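CBS domain protein/ACT domain protein (Thermotoga maritima, PDB 1VR9) is of unknown function but pairs two CBS domains with an ACT domain and may bind magnesium. Local coordinates at residues 44-49 with 101-106; 24-29 with 72-77; 82-87 with 111-116. One frame throughout, in Å; residues are numbered along the deposited sequence. Where two conformers were deposited one is given.

Interaction 1: 44-49 with 101-106; sequences TNECIV and HQEPYL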
# COMPACT_ATOMS: atom_id res chain seq x y z
N THR A 44 0.57 11.55 3.77
CA THR A 44 1.46 10.66 3.07
C THR A 44 1.45 10.93 1.53
O THR A 44 0.75 11.82 1.07
CB THR A 44 1.10 9.22 3.42
OG1 THR A 44 2.12 8.32 2.95
CG2 THR A 44 -0.26 8.83 2.80
N ASN A 45 2.29 10.20 0.79
CA ASN A 45 2.44 10.39 -0.65
C ASN A 45 2.26 9.06 -1.43
O ASN A 45 2.76 8.92 -2.55
CB ASN A 45 3.79 10.99 -1.00
CG ASN A 45 4.95 10.16 -0.47
OD1 ASN A 45 4.75 9.12 0.15
ND2 ASN A 45 6.17 10.65 -0.71
N GLU A 46 1.57 8.12 -0.80
CA GLU A 46 1.23 6.82 -1.40
C GLU A 46 -0.25 6.52 -1.14
O GLU A 46 -0.77 6.84 -0.06
CB GLU A 46 2.05 5.70 -0.75
CG GLU A 46 1.70 4.30 -1.25
CD GLU A 46 2.24 3.17 -0.39
OE1 GLU A 46 2.89 3.47 0.60
OE2 GLU A 46 2.05 1.99 -0.74
N CYS A 47 -0.92 5.86 -2.10
CA CYS A 47 -2.27 5.36 -1.93
C CYS A 47 -2.28 3.96 -2.50
O CYS A 47 -1.77 3.76 -3.61
CB CYS A 47 -3.25 6.23 -2.70
SG CYS A 47 -4.93 6.06 -2.14
N ILE A 48 -2.80 3.00 -1.75
CA ILE A 48 -2.92 1.63 -2.24
C ILE A 48 -4.21 1.53 -3.07
O ILE A 48 -5.24 2.10 -2.70
CB ILE A 48 -2.89 0.59 -1.07
CG1 ILE A 48 -1.48 0.59 -0.43
CG2 ILE A 48 -3.28 -0.79 -1.53
CD1 ILE A 48 -1.33 -0.30 0.81
N VAL A 49 -4.18 0.79 -4.17
CA VAL A 49 -5.35 0.72 -5.05
C VAL A 49 -5.89 -0.71 -5.14
O VAL A 49 -5.13 -1.67 -5.27
CB VAL A 49 -5.00 1.22 -6.48
CG1 VAL A 49 -6.20 1.16 -7.37
CG2 VAL A 49 -4.42 2.65 -6.46
N HIS A 101 11.40 -1.24 -2.65
CA HIS A 101 10.69 0.04 -2.66
C HIS A 101 10.36 0.52 -1.24
O HIS A 101 9.60 -0.14 -0.51
CB HIS A 101 9.40 -0.11 -3.45
CG HIS A 101 9.59 -0.63 -4.84
ND1 HIS A 101 10.10 0.15 -5.86
CD2 HIS A 101 9.31 -1.83 -5.39
CE1 HIS A 101 10.14 -0.57 -6.97
NE2 HIS A 101 9.66 -1.77 -6.72
N GLN A 102 10.89 1.68 -0.84
CA GLN A 102 10.68 2.17 0.54
C GLN A 102 9.37 2.98 0.69
O GLN A 102 9.36 4.15 1.10
CB GLN A 102 11.87 2.99 1.03
CG GLN A 102 13.18 2.20 1.13
CD GLN A 102 13.98 2.18 -0.14
OE1 GLN A 102 14.40 3.22 -0.66
NE2 GLN A 102 14.25 0.97 -0.65
N GLU A 103 8.27 2.34 0.38
CA GLU A 103 6.96 2.97 0.44
C GLU A 103 6.53 2.93 1.90
O GLU A 103 6.93 2.02 2.62
CB GLU A 103 5.96 2.18 -0.41
CG GLU A 103 6.21 2.18 -1.91
CD GLU A 103 5.93 3.50 -2.57
OE1 GLU A 103 5.09 4.28 -2.08
OE2 GLU A 103 6.60 3.79 -3.60
N PRO A 104 5.73 3.90 2.35
CA PRO A 104 5.24 3.88 3.74
C PRO A 104 4.29 2.76 4.12
O PRO A 104 4.14 2.49 5.32
CB PRO A 104 4.53 5.22 3.88
CG PRO A 104 4.22 5.65 2.55
CD PRO A 104 5.29 5.12 1.65
N TYR A 105 3.61 2.17 3.13
CA TYR A 105 2.68 1.08 3.33
C TYR A 105 2.88 -0.03 2.31
O TYR A 105 2.88 0.22 1.09
CB TYR A 105 1.24 1.58 3.28
CG TYR A 105 0.92 2.64 4.28
CD1 TYR A 105 0.47 2.31 5.54
CD2 TYR A 105 1.03 4.00 3.95
CE1 TYR A 105 0.15 3.29 6.47
CE2 TYR A 105 0.72 4.98 4.88
CZ TYR A 105 0.27 4.63 6.13
OH TYR A 105 -0.04 5.62 7.05
N LEU A 106 3.08 -1.23 2.82
CA LEU A 106 3.26 -2.44 2.02
C LEU A 106 1.92 -3.22 1.95
O LEU A 106 1.36 -3.63 2.99
CB LEU A 106 4.38 -3.31 2.61
CG LEU A 106 4.56 -4.71 2.05
CD1 LEU A 106 4.94 -4.69 0.59
CD2 LEU A 106 5.60 -5.46 2.84
O HOH W 1 5.85 6.99 -1.61

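Interaction 2: 24-29 with 72-77; sequences PMVEES and SSVFNK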
# COMPACT_ATOMS: atom_id res chain seq x y z
N PRO A 24 -3.99 4.43 3.56
CA PRO A 24 -4.68 5.09 2.44
C PRO A 24 -5.03 4.11 1.30
O PRO A 24 -4.16 3.46 0.75
CB PRO A 24 -3.67 6.13 1.98
CG PRO A 24 -2.34 5.56 2.36
CD PRO A 24 -2.55 4.77 3.61
N MSE A 25 -6.30 4.09 0.90
CA MSE A 25 -6.76 3.14 -0.11
C MSE A 25 -7.81 3.81 -1.01
O MSE A 25 -8.69 4.50 -0.50
CB MSE A 25 -7.35 1.91 0.59
CG MSE A 25 -7.81 0.76 -0.32
SE MSE A 25 -9.42 1.10 -1.36
CE MSE A 25 -10.67 1.59 0.04
N VAL A 26 -7.72 3.58 -2.32
CA VAL A 26 -8.80 3.98 -3.22
C VAL A 26 -9.09 2.87 -4.21
O VAL A 26 -8.28 1.97 -4.39
CB VAL A 26 -8.52 5.28 -4.05
CG1 VAL A 26 -8.38 6.48 -3.12
CG2 VAL A 26 -7.32 5.11 -4.97
N GLU A 27 -10.24 2.96 -4.87
CA GLU A 27 -10.57 2.02 -5.97
C GLU A 27 -9.96 2.52 -7.28
O GLU A 27 -9.73 3.71 -7.44
CB GLU A 27 -12.09 1.88 -6.10
CG GLU A 27 -12.59 0.79 -7.06
CD GLU A 27 -12.86 1.30 -8.48
OE1 GLU A 27 -13.03 2.54 -8.66
OE2 GLU A 27 -12.91 0.48 -9.41
N GLU A 28 -9.73 1.61 -8.22
CA GLU A 28 -8.97 1.90 -9.45
C GLU A 28 -9.50 3.05 -10.33
O GLU A 28 -8.74 3.60 -11.13
CB GLU A 28 -8.82 0.62 -10.30
CG GLU A 28 -10.10 0.07 -10.87
CD GLU A 28 -9.92 -1.22 -11.67
OE1 GLU A 28 -8.76 -1.64 -11.86
OE2 GLU A 28 -10.93 -1.81 -12.07
N SER A 29 -10.78 3.39 -10.19
CA SER A 29 -11.42 4.43 -11.00
C SER A 29 -11.70 5.71 -10.20
O SER A 29 -12.41 6.61 -10.67
CB SER A 29 -12.71 3.88 -11.61
OG SER A 29 -13.77 3.91 -10.69
N SER A 72 -10.08 13.90 -13.42
CA SER A 72 -9.60 12.74 -14.15
C SER A 72 -9.40 11.56 -13.20
O SER A 72 -9.42 11.71 -11.97
CB SER A 72 -8.33 13.07 -14.91
OG SER A 72 -7.25 13.44 -14.07
N SER A 73 -9.25 10.38 -13.80
CA SER A 73 -9.17 9.10 -13.07
C SER A 73 -7.72 8.71 -12.79
O SER A 73 -6.82 9.06 -13.56
CB SER A 73 -9.81 8.00 -13.92
OG SER A 73 -9.71 6.74 -13.30
N VAL A 74 -7.51 7.92 -11.73
CA VAL A 74 -6.19 7.38 -11.42
C VAL A 74 -5.93 6.03 -12.12
O VAL A 74 -4.88 5.42 -11.93
CB VAL A 74 -5.97 7.21 -9.91
CG1 VAL A 74 -6.18 8.55 -9.16
CG2 VAL A 74 -6.84 6.10 -9.33
N PHE A 75 -6.89 5.60 -12.94
CA PHE A 75 -6.89 4.28 -13.58
C PHE A 75 -5.59 3.95 -14.29
O PHE A 75 -5.07 2.86 -14.09
CB PHE A 75 -8.06 4.17 -14.56
CG PHE A 75 -8.31 2.78 -15.08
CD1 PHE A 75 -9.05 1.86 -14.33
CD2 PHE A 75 -7.81 2.38 -16.31
CE1 PHE A 75 -9.28 0.58 -14.81
CE2 PHE A 75 -8.06 1.10 -16.78
CZ PHE A 75 -8.78 0.20 -16.01
N ASN A 76 -5.07 4.90 -15.08
CA ASN A 76 -3.82 4.71 -15.82
C ASN A 76 -2.56 5.13 -15.06
O ASN A 76 -1.47 5.06 -15.63
CB ASN A 76 -3.85 5.52 -17.12
CG ASN A 76 -4.90 5.03 -18.08
OD1 ASN A 76 -5.22 3.85 -18.11
ND2 ASN A 76 -5.43 5.94 -18.90
N LYS A 77 -2.71 5.55 -13.81
CA LYS A 77 -1.60 6.10 -13.02
C LYS A 77 -1.06 5.13 -11.96
O LYS A 77 -0.15 5.47 -11.18
CB LYS A 77 -2.02 7.44 -12.40
CG LYS A 77 -2.70 8.42 -13.38
CD LYS A 77 -1.81 8.80 -14.56
CE LYS A 77 -2.56 9.61 -15.62
NZ LYS A 77 -1.66 10.07 -16.72
O HOH W 2 -6.19 0.46 -12.50

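Interaction 3: 82-87 with 111-116; sequences DFFVHE and EEMRLK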
# COMPACT_ATOMS: atom_id res chain seq x y z
N ASP A 82 3.65 -5.43 -8.43
CA ASP A 82 4.34 -6.57 -7.80
C ASP A 82 4.71 -6.31 -6.34
O ASP A 82 5.35 -7.16 -5.71
CB ASP A 82 5.60 -6.95 -8.59
CG ASP A 82 5.33 -7.15 -10.08
OD1 ASP A 82 4.50 -8.03 -10.45
OD2 ASP A 82 5.94 -6.43 -10.91
N PHE A 83 4.31 -5.14 -5.82
CA PHE A 83 4.71 -4.68 -4.48
C PHE A 83 3.67 -5.12 -3.45
O PHE A 83 2.73 -4.39 -3.14
CB PHE A 83 4.92 -3.16 -4.45
CG PHE A 83 5.43 -2.63 -3.15
CD1 PHE A 83 6.73 -2.91 -2.71
CD2 PHE A 83 4.64 -1.77 -2.37
CE1 PHE A 83 7.21 -2.39 -1.52
CE2 PHE A 83 5.12 -1.25 -1.20
CZ PHE A 83 6.42 -1.57 -0.76
N PHE A 84 3.85 -6.33 -2.92
CA PHE A 84 2.93 -6.89 -1.95
C PHE A 84 3.62 -8.04 -1.21
O PHE A 84 4.61 -8.59 -1.68
CB PHE A 84 1.65 -7.44 -2.64
CG PHE A 84 1.91 -8.60 -3.57
CD1 PHE A 84 2.01 -9.89 -3.10
CD2 PHE A 84 2.10 -8.38 -4.93
CE1 PHE A 84 2.28 -10.95 -3.95
CE2 PHE A 84 2.36 -9.41 -5.78
CZ PHE A 84 2.45 -10.71 -5.31
N VAL A 85 3.05 -8.41 -0.07
CA VAL A 85 3.37 -9.69 0.59
C VAL A 85 2.07 -10.42 0.94
O VAL A 85 1.02 -9.81 0.93
CB VAL A 85 4.25 -9.50 1.84
CG1 VAL A 85 5.60 -8.99 1.44
CG2 VAL A 85 3.59 -8.58 2.88
N HIS A 86 2.15 -11.71 1.25
CA HIS A 86 0.97 -12.50 1.62
C HIS A 86 0.77 -12.49 3.14
O HIS A 86 1.71 -12.34 3.90
CB HIS A 86 1.10 -13.94 1.11
CG HIS A 86 0.79 -14.09 -0.35
ND1 HIS A 86 1.73 -13.91 -1.34
CD2 HIS A 86 -0.37 -14.41 -0.98
CE1 HIS A 86 1.17 -14.12 -2.52
NE2 HIS A 86 -0.11 -14.42 -2.33
N GLU A 87 -0.47 -12.69 3.58
CA GLU A 87 -0.78 -12.75 5.02
C GLU A 87 0.11 -13.72 5.80
O GLU A 87 0.46 -13.45 6.96
CB GLU A 87 -2.21 -13.21 5.23
CG GLU A 87 -3.28 -12.19 4.90
CD GLU A 87 -4.66 -12.65 5.34
OE1 GLU A 87 -5.14 -13.72 4.88
OE2 GLU A 87 -5.28 -11.94 6.16
N GLU A 111 -4.41 -15.47 -0.86
CA GLU A 111 -3.98 -16.33 -1.97
C GLU A 111 -4.66 -16.05 -3.31
O GLU A 111 -4.17 -16.49 -4.35
CB GLU A 111 -4.15 -17.79 -1.58
CG GLU A 111 -3.25 -18.20 -0.45
CD GLU A 111 -3.36 -19.68 -0.12
OE1 GLU A 111 -4.00 -20.43 -0.88
OE2 GLU A 111 -2.79 -20.08 0.92
N GLU A 112 -5.79 -15.35 -3.29
CA GLU A 112 -6.44 -14.91 -4.53
C GLU A 112 -6.13 -13.47 -4.88
O GLU A 112 -6.82 -12.87 -5.69
CB GLU A 112 -7.96 -15.10 -4.43
CG GLU A 112 -8.39 -16.54 -4.49
CD GLU A 112 -8.03 -17.31 -3.24
OE1 GLU A 112 -8.29 -16.78 -2.14
OE2 GLU A 112 -7.49 -18.43 -3.36
N MSE A 113 -5.06 -12.90 -4.29
CA MSE A 113 -4.69 -11.51 -4.49
C MSE A 113 -5.70 -10.47 -3.99
O MSE A 113 -5.64 -9.32 -4.42
CB MSE A 113 -4.32 -11.22 -5.96
CG MSE A 113 -3.13 -12.02 -6.52
SE MSE A 113 -1.50 -12.24 -5.40
CE MSE A 113 -1.89 -14.07 -4.82
N ARG A 114 -6.58 -10.84 -3.07
CA ARG A 114 -7.48 -9.87 -2.45
C ARG A 114 -6.70 -9.07 -1.42
O ARG A 114 -5.97 -9.64 -0.62
CB ARG A 114 -8.69 -10.54 -1.81
CG ARG A 114 -9.51 -11.40 -2.77
CD ARG A 114 -10.85 -10.73 -3.19
NE ARG A 114 -11.40 -11.24 -4.45
CZ ARG A 114 -11.97 -12.44 -4.62
NH1 ARG A 114 -12.06 -13.29 -3.60
NH2 ARG A 114 -12.43 -12.80 -5.81
N LEU A 115 -6.87 -7.75 -1.43
CA LEU A 115 -6.25 -6.88 -0.46
C LEU A 115 -6.82 -7.11 0.95
O LEU A 115 -8.03 -7.03 1.16
CB LEU A 115 -6.48 -5.41 -0.86
CG LEU A 115 -5.71 -4.35 -0.09
CD1 LEU A 115 -4.20 -4.58 -0.20
CD2 LEU A 115 -6.07 -2.99 -0.64
N LYS A 116 -5.95 -7.44 1.90
CA LYS A 116 -6.38 -7.75 3.27
C LYS A 116 -5.95 -6.70 4.31
O LYS A 116 -6.36 -6.78 5.48
CB LYS A 116 -5.82 -9.11 3.68
CG LYS A 116 -6.37 -10.27 2.83
CD LYS A 116 -7.90 -10.32 2.76
CE LYS A 116 -8.56 -10.42 4.12
NZ LYS A 116 -9.95 -10.98 4.00

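Interaction 1: 44-49 with 101-106
Glu46 and Tyr105 make the central polar contact. The backbone N of Tyr105 donates to Glu46 OE1 at 2.9 Å in a moderately bent bond. It meets the oxygen on its syn side, 17° out of the carboxylate plane. With CG anti to the backbone N (chi1 176°) and the chain extended beyond it, Glu46 is long enough to carry its carboxylate across the gap between two strands that do not pair. Glu46 OE2 lies 2.7 Å from Tyr105 O. A second acid crowds the first: Glu103 bends at chi2 and brings its OE1 to 3.6 Å from Glu46 OE1, the two carboxylate planes being 73° apart. Water 1 donates to Glu103 OE1 and, weakly, to Asn45 OD1, joining the two segments through solvent.

The remaining contacts are packing. Pro104, with no N-H of its own, lays its ring against Glu46, Pro104 CD standing 3.1 Å from Glu46 OE1. Pro104 CG meets Thr44 OG1 at 3.4 Å. Ile48 CD1 reaches Tyr105 CB at 4.0 Å, the side chains crossing at about a right angle, while the tyrosine ring turns its edge to Glu46 OE1. Ile48 continues onto Leu115 and Ala118, so this branched apolar residue packs against strand 115-120 of the second CBS domain as well.

A buried carboxylate facing both a carbonyl oxygen and another acid is probably harder to ionise than one in water, and the N-H of Tyr105 would offset only part of that cost at this domain-domain interface.

Interaction 2: 24-29 with 72-77
Glu28 and Phe75 are brought side by side by their torsions. Glu28 sets CG between its own N and carbonyl carbon (chi1 66°) and then runs straight, whereas Phe75 places CG anti to the backbone N (chi1 -169°); on these backbones the two side chains lie alongside each other, pointing the same way. Glu28 CD comes to 3.7 Å from Phe75 CE1, with OE2 at the ring edge and the carboxylate plane turned 60° from the ring. This edge carries the ring's slightly positive hydrogens, which suits an acid alongside. Water 2 donates to Phe75 O and weakly to Glu28 OE1, bridging the pair. An alanine in place of Glu28 would probably leave one flank of the Phe75 ring without its neighbour and break the water bridge.

The carbonyl of Glu28 makes the other close contacts. Glu28 O faces Phe75 CA at 3.1 Å in a CA-H...O contact, and Val74 CG2 sits 3.6 Å from Glu28 O. Each segment is stiffened from within. Ser73 OG accepts from Phe75 N at 3.1 Å, an ST turn that a serine's short hydroxyl can make, and Glu27 OE1 accepts from both the N and the OG of Ser29, the latter at 2.6 Å.

Backbone bonds of Ser72 with Val32 and of Val74 with Ala30 tie the 72-77 loop to the chain entering helix 32-41. Val74 packs on Cys35 of that helix and Val26 on Arg38, while strand 25-27, an outer strand of its sheet, pairs in parallel with strand 46-50.

Interaction 3: 82-87 with 111-116
Phe84 and His86 both touch Met113, a selenomethionine with two conformers, one of which is described here. Met113 SE lies 4.6 Å from the centroid of the Phe84 ring, approaching obliquely at 27° off the ring normal, a Met-aromatic contact in which a large, polarisable atom meets an aromatic ring. The methyl CE of Met113 points at the edge of the imidazole, near its plane; its 3.1 Å approach to His86 NE2 is very short and, given the alternate conformer, doubtful in detail. Bends at chi2 and chi3 fold the flexible chain back so that one residue can reach both rings. Further along, the carboxylate end of Glu87 lies against the base of Lys116, Glu87 OE2 being 3.8 Å from Lys116 CB. The opposite charges stay apart, with Glu87 OE2 5.2 Å from Lys116 NZ, and could attract only at longer range.

The next shell fixes the backbones. Asp110 OD1 accepts from both Glu112 N and Arg114 N, holding the turn in which Met113 takes a positive phi (64°), and Asp89 OD2 accepts from His86 N.

Val85 and Glu87 bond through their backbones to strand 105-109, the middle strand of the second sheet. This surface contact brings together the ends of the outer strands, 85-86 and 115-120, and the turn before the latter, with Phe84 also packed on Val109. Met113 and Leu115 in turn bond by backbone to Phe56 and Gly54 of the first CBS domain.

Overall arrangement
From the N terminus, strand 25-27 comes first, and interaction 2 closes the first loop when 72-77 returns to its end after helix 32-41 and strands 46-50 and 56-61. Segment 44-49 lies inside that loop, but its partner 101-106 comes later, so interaction 1 crosses interaction 2. It also crosses interaction 3, which opens at 82-87 and closes at 111-116 on either side of 101-106; interactions 2 and 3 follow in series. Interaction 2 stays with the first three-stranded sheet and interaction 3 with the second, whereas interaction 1 joins the two sheets. Pro24 meets Tyr105, and Phe83 meets Glu103, so interaction 1 touches both of the others.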